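Local coordinates for protein deoxyuridine 5'-triphosphate nucleotidohydrolase (Entamoeba histolytica, PDB 3LQW) that probably hydrolyses dUTP to dUMP and diphosphate in a magnesium-dependent reaction, supplying the thymidine nucleotide precursor and keeping uracil out of DNA, at residues G99-D102 / E103-G107. Numbering follows the deposited sequence.
Sequences GVID and EDYRG
Conserved motif III of the trimeric dUTPases, which as in relatives probably lines the deoxyuridine pocket, here contains a type I beta turn from Asp102 to Tyr105 that takes the chain out of the short, weakly bonded strand 100-101 and toward strand 108-115, at a surface where all three subunits meet. Its closing bond runs from Tyr105 N to Asp102 O, 3.0 Å long and nearly straight at 163°, with the donor standing well above the carbonyl plane. The side chains of Asp102 and Asp104, the latter in one of its two conformers, lie side by side, pointing the same way, with their carboxylate planes almost perpendicular. A chi1 of 52° sets Asp104 CG between the backbone N and the carbonyl carbon, with OD1 3.2 Å from Asp102 CB. In this conformer one water joins the pair, donating to Asp104 OD1 at 2.7 Å and to Asp102 OD2 at 3.2 Å. Their other oxygens bind the second subunit: Asp102 OD1 accepts from Ala46 N, Asp104 OD2 from Cys44 N and is also hydrogen-bonded to Ser42 OG. Ile101, the buried residue here, brings its CG2 methyl obliquely to the Tyr105 ring, 4.0 Å from CD2, and also packs on Val72 and Ile82. Tyr105 CG, anti to its own nitrogen (chi1 -178°), places the ring over the following chain, with Gly107 N above the centre of one face, and the hydroxyl bonds to Glu108 O. Arg106 folds back across the turn, and its NH2 also bonds to Asn149 OD1 of the third subunit. Its guanidinium grips one carbonyl end-on, with NH1 at 2.9 Å and NH2 at 3.3 Å from Glu103 O, while NH1 also reaches Tyr105 O at 3.0 Å.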
loop_
_atom_site.group_PDB
_atom_site.type_symbol
_atom_site.label_atom_id
_atom_site.label_comp_id
_atom_site.label_asym_id
_atom_site.label_seq_id
_atom_site.Cartn_x
_atom_site.Cartn_y
_atom_site.Cartn_z
ATOM N N GLY A 99 0.214 -4.272 4.913
ATOM C CA GLY A 99 0.677 -4.139 6.257
ATOM C C GLY A 99 2.135 -3.793 6.349
ATOM O O GLY A 99 2.817 -3.364 5.413
ATOM N N VAL A 100 2.612 -4.027 7.514
ATOM C CA VAL A 100 3.781 -3.295 7.980
ATOM C C VAL A 100 4.499 -4.280 8.821
ATOM O O VAL A 100 3.991 -4.732 9.843
ATOM C CB VAL A 100 3.503 -1.973 8.922
ATOM C CG1 VAL A 100 4.754 -1.483 9.618
ATOM C CG2 VAL A 100 2.810 -0.897 8.136
ATOM N N ILE A 101 5.714 -4.562 8.413
ATOM C CA ILE A 101 6.670 -5.335 9.192
ATOM C C ILE A 101 7.675 -4.324 9.723
ATOM O O ILE A 101 8.503 -3.773 8.973
ATOM C CB ILE A 101 7.367 -6.448 8.358
ATOM C CG1 ILE A 101 6.333 -7.387 7.709
ATOM C CG2 ILE A 101 8.360 -7.236 9.242
ATOM C CD1 ILE A 101 5.370 -8.101 8.708
ATOM N N ASP A 102 7.603 -4.068 11.027
ATOM C CA ASP A 102 8.452 -3.118 11.664
ATOM C C ASP A 102 9.893 -3.634 11.768
ATOM O O ASP A 102 10.127 -4.834 11.878
ATOM C CB ASP A 102 7.845 -2.837 13.060
ATOM C CG ASP A 102 6.344 -2.359 13.005
ATOM O OD1 ASP A 102 6.058 -1.382 12.304
ATOM O OD2 ASP A 102 5.450 -2.963 13.659
ATOM N N GLU A 103 10.848 -2.721 11.788
ATOM C CA GLU A 103 12.253 -3.033 11.976
ATOM C C GLU A 103 12.557 -3.796 13.302
ATOM O O GLU A 103 13.559 -4.519 13.393
ATOM C CB GLU A 103 13.010 -1.706 11.845
ATOM C CG GLU A 103 14.346 -1.659 12.306
ATOM C CD GLU A 103 14.930 -0.250 12.439
ATOM O OE1 GLU A 103 14.444 0.827 11.950
ATOM O OE2 GLU A 103 16.003 -0.266 13.006
ATOM N N ASP A 104 11.681 -3.622 14.301
ATOM C CA ASP A 104 11.802 -4.288 15.601
ATOM C C ASP A 104 10.997 -5.580 15.705
ATOM O O ASP A 104 11.052 -6.257 16.725
ATOM C CB ASP A 104 11.519 -3.310 16.798
ATOM C CG ASP A 104 10.164 -2.518 16.708
ATOM O OD1 ASP A 104 9.312 -2.797 15.853
ATOM O OD2 ASP A 104 9.961 -1.578 17.544
ATOM N N TYR A 105 10.271 -5.964 14.656
ATOM C CA TYR A 105 9.426 -7.143 14.724
ATOM C C TYR A 105 10.225 -8.416 14.493
ATOM O O TYR A 105 10.973 -8.515 13.516
ATOM C CB TYR A 105 8.296 -7.031 13.704
ATOM C CG TYR A 105 7.329 -8.214 13.730
ATOM C CD1 TYR A 105 6.500 -8.464 14.834
ATOM C CD2 TYR A 105 7.271 -9.093 12.664
ATOM C CE1 TYR A 105 5.638 -9.584 14.820
ATOM C CE2 TYR A 105 6.419 -10.159 12.634
ATOM C CZ TYR A 105 5.631 -10.422 13.704
ATOM O OH TYR A 105 4.802 -11.529 13.626
ATOM N N ARG A 106 10.036 -9.397 15.382
ATOM C CA ARG A 106 10.797 -10.647 15.330
ATOM C C ARG A 106 9.913 -11.888 15.255
ATOM O O ARG A 106 10.400 -13.009 15.330
ATOM C CB ARG A 106 11.747 -10.754 16.539
ATOM C CG ARG A 106 12.803 -9.652 16.591
ATOM C CD ARG A 106 13.879 -9.812 15.511
ATOM N NE ARG A 106 14.773 -8.667 15.562
ATOM C CZ ARG A 106 14.616 -7.512 14.923
ATOM N NH1 ARG A 106 13.633 -7.343 14.044
ATOM N NH2 ARG A 106 15.466 -6.507 15.138
ATOM N N GLY A 107 8.622 -11.691 15.078
ATOM C CA GLY A 107 7.698 -12.771 14.833
ATOM C C GLY A 107 7.732 -13.269 13.400
ATOM O O GLY A 107 8.402 -12.694 12.552
HETATM O O HOH W 1 6.934 -4.011 16.242
#